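PDB 2YNK: WZI from Escherichia coli, which is an outer-membrane lectin that underpins group 1 capsule assembly, probably by binding the capsular polysaccharide. Local coordinates for residues A[420-423]-A[424-427]; A[59-62]-A[63-67]. One frame throughout, in Å; residues are numbered along the deposited sequence.

Contact 1 of 2, residues A[420-423]-A[424-427]; sequences DVYQ and SVRL. With D12 (dodecane), chain C.
V421 overlaps L427 through its CG2 branch, which lies 3.4 Å from L427 CB and also meets the CD2 methyl, the two side chains crossing at a slant. With V421 CG1 anti to the backbone N (chi1 173°), CG2 is the branch left to reach L427. A dodecane chain passes along this apolar patch. Its C4 comes 3.9 Å from L427 CD2, and farther along it V421 CG1 and the carbonyl oxygens of D420 and V421 are met; W417 completes the pocket.

D420 and R426 carry the polar side of the hairpin. The arginine chain, extended from CG to NE, crosses the aspartate at an angle, passing D420 OD1 with R426 CB at 3.5 Å and then offering it NH1 at 3.0 Å. That bond of the salt bridge is weak and somewhat bent, and the carboxylate stands steeply against the guanidinium, their planes 78° apart, with OD1 at the guanidinium edge. The guanidinium of the buried R426 has further partners: NH2 donates to the carbonyl of N381, and NE makes a weak bond to S418 OG.

Two backbone bonds close the reversal. V421 N donates to V425 O at 2.8 Å, and V425 N returns a bond to Y422 O at 2.7 Å. The CG2 methyl of V425 sits at the edge of the Y422 ring, a loose contact, while the V425 side chain also packs on I450 and I452 of the adjacent strand 444-454. V421 and Y422 both face V425, a classic beta bulge that shifts the register by one and runs into the type II' turn from Y422 to V425, sharing Y422 with it, to make the tight hairpin between neighbouring strands of this outer-membrane beta-barrel.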
loop_
_atom_site.group_PDB
_atom_site.type_symbol
_atom_site.label_atom_id
_atom_site.label_comp_id
_atom_site.label_asym_id
_atom_site.label_seq_id
_atom_site.Cartn_x
_atom_site.Cartn_y
_atom_site.Cartn_z
ATOM N N ASP A 420 -17.275 -1.935 -15.401
ATOM C CA ASP A 420 -18.637 -2.053 -14.887
ATOM C C ASP A 420 -19.447 -2.978 -15.782
ATOM O O ASP A 420 -19.494 -2.779 -16.989
ATOM C CB ASP A 420 -19.308 -0.679 -14.824
ATOM C CG ASP A 420 -18.710 0.220 -13.749
ATOM O OD1 ASP A 420 -18.168 -0.307 -12.750
ATOM O OD2 ASP A 420 -18.785 1.458 -13.898
ATOM N N VAL A 421 -20.080 -3.986 -15.187
ATOM C CA VAL A 421 -20.819 -4.997 -15.945
ATOM C C VAL A 421 -22.315 -4.686 -16.000
ATOM O O VAL A 421 -22.958 -4.881 -17.035
ATOM C CB VAL A 421 -20.621 -6.401 -15.336
ATOM C CG1 VAL A 421 -21.518 -7.422 -16.021
ATOM C CG2 VAL A 421 -19.161 -6.821 -15.438
ATOM N N TYR A 422 -22.855 -4.207 -14.883
ATOM C CA TYR A 422 -24.284 -3.971 -14.740
ATOM C C TYR A 422 -24.482 -2.861 -13.726
ATOM O O TYR A 422 -24.047 -2.979 -12.584
ATOM C CB TYR A 422 -24.969 -5.250 -14.265
ATOM C CG TYR A 422 -26.465 -5.140 -14.129
ATOM C CD1 TYR A 422 -27.301 -5.399 -15.211
ATOM C CD2 TYR A 422 -27.048 -4.786 -12.917
ATOM C CE1 TYR A 422 -28.679 -5.300 -15.092
ATOM C CE2 TYR A 422 -28.422 -4.687 -12.787
ATOM C CZ TYR A 422 -29.235 -4.942 -13.876
ATOM O OH TYR A 422 -30.601 -4.845 -13.751
ATOM N N GLN A 423 -25.130 -1.781 -14.143
ATOM C CA GLN A 423 -25.247 -0.592 -13.308
ATOM C C GLN A 423 -23.934 -0.333 -12.553
ATOM O O GLN A 423 -22.943 0.063 -13.170
ATOM C CB GLN A 423 -26.451 -0.717 -12.374
ATOM C CG GLN A 423 -27.779 -0.643 -13.107
ATOM C CD GLN A 423 -28.969 -0.750 -12.178
ATOM O OE1 GLN A 423 -29.634 0.245 -11.883
ATOM N NE2 GLN A 423 -29.243 -1.958 -11.704
ATOM N N SER A 424 -23.904 -0.597 -11.248
ATOM C CA SER A 424 -22.733 -0.285 -10.425
ATOM C C SER A 424 -21.874 -1.519 -10.079
ATOM O O SER A 424 -20.872 -1.406 -9.366
ATOM C CB SER A 424 -23.191 0.407 -9.144
ATOM O OG SER A 424 -22.152 1.204 -8.608
ATOM N N VAL A 425 -22.259 -2.685 -10.589
ATOM C CA VAL A 425 -21.535 -3.915 -10.305
ATOM C C VAL A 425 -20.268 -3.982 -11.150
ATOM O O VAL A 425 -20.346 -4.119 -12.372
ATOM C CB VAL A 425 -22.384 -5.170 -10.594
ATOM C CG1 VAL A 425 -21.635 -6.419 -10.135
ATOM C CG2 VAL A 425 -23.749 -5.081 -9.919
ATOM N N ARG A 426 -19.108 -3.901 -10.493
ATOM C CA ARG A 426 -17.812 -3.877 -11.182
ATOM C C ARG A 426 -17.054 -5.198 -11.086
ATOM O O ARG A 426 -17.014 -5.844 -10.044
ATOM C CB ARG A 426 -16.923 -2.758 -10.633
ATOM C CG ARG A 426 -15.712 -2.455 -11.504
ATOM C CD ARG A 426 -14.967 -1.230 -11.014
ATOM N NE ARG A 426 -13.912 -0.788 -11.933
ATOM C CZ ARG A 426 -14.118 -0.134 -13.075
ATOM N NH1 ARG A 426 -15.344 0.132 -13.488
ATOM N NH2 ARG A 426 -13.094 0.228 -13.833
ATOM N N LEU A 427 -16.413 -5.539 -12.193
ATOM C CA LEU A 427 -15.727 -6.792 -12.388
ATOM C C LEU A 427 -14.243 -6.504 -12.639
ATOM O O LEU A 427 -13.915 -5.576 -13.374
ATOM C CB LEU A 427 -16.360 -7.479 -13.597
ATOM C CG LEU A 427 -16.001 -8.918 -13.963
ATOM C CD1 LEU A 427 -16.356 -9.883 -12.838
ATOM C CD2 LEU A 427 -16.717 -9.288 -15.251
HETATM C C1 D12 C . -14.396 -12.786 -18.845
HETATM C C2 D12 C . -15.555 -11.921 -18.382
HETATM C C3 D12 C . -15.913 -10.828 -19.397
HETATM C C4 D12 C . -17.209 -10.105 -19.020
HETATM C C5 D12 C . -17.262 -8.662 -19.530
HETATM C C6 D12 C . -18.706 -8.181 -19.709
HETATM C C7 D12 C . -18.814 -6.682 -20.016
HETATM C C8 D12 C . -20.246 -6.172 -19.815
HETATM C C9 D12 C . -20.370 -4.654 -19.994
HETATM C C10 D12 C . -21.822 -4.166 -20.126
HETATM C C11 D12 C . -22.012 -2.725 -19.631
HETATM C C12 D12 C . -22.756 -1.876 -20.641
#

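Contact 2 of 2, residues A[59-62]-A[63-67]; sequences NQRL and SALKA
R61 leaves the helix with CG anti to its own N (chi1 -171°) and then bends at chi2 (59°), which lays its chain along the helix toward L65, one turn on. L65 takes the other common setting, CG beside the backbone N, and the two side chains meet aslant: L65 CD1 lies 4.0 Å from R61 CG, and L65 CG sits over one face of the guanidinium, 4.1 Å from NE. A64 CB approaches the same group obliquely. Beyond this apolar cover the guanidinium is gripped by two acids, NH2 by D7 and NH1 by E451 of barrel strand 444-454.

This is the last turn of helix 49-65, held by consecutive i to i+4 backbone bonds, of which L65 N to R61 O is the straightest, at 2.7 Å and 172°. Two residues earlier N59 O accepts S63 N at 2.9 Å and, more weakly, the S63 hydroxyl at 3.2 Å, a side chain folding back on its own helix. L62 turns its buried side chain against L10 of helix 8-19 and I37 of helix 34-42.

K66 is where helical geometry ends. Its N still donates to L62 O at 3.0 Å, although from above the carbonyl plane, while NZ reaches away to the carbonyl of L3 and to D108 on barrel strand 107-116.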
loop_
_atom_site.group_PDB
_atom_site.type_symbol
_atom_site.label_atom_id
_atom_site.label_comp_id
_atom_site.label_asym_id
_atom_site.label_seq_id
_atom_site.Cartn_x
_atom_site.Cartn_y
_atom_site.Cartn_z
ATOM N N ASN A 59 -15.032 11.146 -6.527
ATOM C CA ASN A 59 -16.178 11.009 -5.611
ATOM C C ASN A 59 -17.052 9.790 -5.922
ATOM O O ASN A 59 -17.625 9.178 -5.016
ATOM C CB ASN A 59 -17.030 12.292 -5.603
ATOM C CG ASN A 59 -16.465 13.361 -4.681
ATOM O OD1 ASN A 59 -15.798 13.053 -3.685
ATOM N ND2 ASN A 59 -16.739 14.624 -5.001
ATOM N N GLN A 60 -17.152 9.442 -7.200
ATOM C CA GLN A 60 -17.883 8.255 -7.592
ATOM C C GLN A 60 -17.268 7.027 -6.910
ATOM O O GLN A 60 -17.993 6.158 -6.405
ATOM C CB GLN A 60 -17.866 8.075 -9.107
ATOM C CG GLN A 60 -18.759 6.932 -9.574
ATOM C CD GLN A 60 -18.632 6.607 -11.052
ATOM O OE1 GLN A 60 -17.841 7.211 -11.778
ATOM N NE2 GLN A 60 -19.419 5.631 -11.503
ATOM N N ARG A 61 -15.935 6.970 -6.886
ATOM C CA ARG A 61 -15.242 5.841 -6.297
ATOM C C ARG A 61 -15.450 5.804 -4.785
ATOM O O ARG A 61 -15.825 4.766 -4.245
ATOM C CB ARG A 61 -13.749 5.869 -6.651
ATOM C CG ARG A 61 -12.967 4.620 -6.257
ATOM C CD ARG A 61 -13.506 3.351 -6.904
ATOM N NE ARG A 61 -12.789 2.159 -6.433
ATOM C CZ ARG A 61 -13.206 0.903 -6.579
ATOM N NH1 ARG A 61 -14.344 0.615 -7.191
ATOM N NH2 ARG A 61 -12.469 -0.087 -6.102
ATOM N N LEU A 62 -15.235 6.935 -4.111
ATOM C CA LEU A 62 -15.432 7.016 -2.659
ATOM C C LEU A 62 -16.870 6.663 -2.258
ATOM O O LEU A 62 -17.097 6.164 -1.161
ATOM C CB LEU A 62 -15.079 8.404 -2.133
ATOM C CG LEU A 62 -13.642 8.907 -2.316
ATOM C CD1 LEU A 62 -13.567 10.422 -2.143
ATOM C CD2 LEU A 62 -12.706 8.208 -1.350
ATOM N N SER A 63 -17.835 6.929 -3.140
ATOM C CA SER A 63 -19.216 6.471 -2.935
ATOM C C SER A 63 -19.309 4.966 -3.044
ATOM O O SER A 63 -20.027 4.337 -2.283
ATOM C CB SER A 63 -20.167 7.088 -3.955
ATOM O OG SER A 63 -20.447 8.427 -3.623
ATOM N N ALA A 64 -18.606 4.398 -4.015
ATOM C CA ALA A 64 -18.552 2.948 -4.181
ATOM C C ALA A 64 -17.911 2.291 -2.951
ATOM O O ALA A 64 -18.504 1.436 -2.307
ATOM C CB ALA A 64 -17.774 2.593 -5.441
ATOM N N LEU A 65 -16.708 2.739 -2.624
ATOM C CA LEU A 65 -15.947 2.210 -1.502
ATOM C C LEU A 65 -16.718 2.265 -0.186
ATOM O O LEU A 65 -16.730 1.287 0.577
ATOM C CB LEU A 65 -14.629 2.984 -1.358
ATOM C CG LEU A 65 -13.596 2.686 -2.444
ATOM C CD1 LEU A 65 -12.426 3.657 -2.403
ATOM C CD2 LEU A 65 -13.120 1.253 -2.278
ATOM N N LYS A 66 -17.363 3.399 0.074
ATOM C CA LYS A 66 -18.024 3.615 1.358
ATOM C C LYS A 66 -19.547 3.447 1.320
ATOM O O LYS A 66 -20.239 3.887 2.236
ATOM C CB LYS A 66 -17.646 4.987 1.908
ATOM C CG LYS A 66 -16.170 5.115 2.230
ATOM C CD LYS A 66 -15.906 6.289 3.144
ATOM C CE LYS A 66 -14.533 6.208 3.769
ATOM N NZ LYS A 66 -14.516 5.330 4.978
ATOM N N ALA A 67 -20.058 2.782 0.285
ATOM C CA ALA A 67 -21.485 2.453 0.189
ATOM C C ALA A 67 -22.009 1.784 1.458
ATOM O O ALA A 67 -21.288 1.036 2.114
ATOM C CB ALA A 67 -21.733 1.546 -1.008
#

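Overall arrangement
Contact 2 precedes contact 1 along the chain: residues 59-67 end helix 49-65 just ahead of the first barrel strand, 69-76, whereas 420-427 turn between strands 408-422 and 425-435, near the close of the 18-stranded barrel. Their centres nevertheless lie about 13 Å apart, on the same side of the centre of the chain, and they meet in packing between R426 CD and R61 NH1. E451 of strand 444-454 ties them further, pairing with R61 through its side chain and with R426 through backbone hydrogen bonding. The N-terminal helical part is thus joined to the last barrel strands, while the outer side of the hairpin carries bound dodecane.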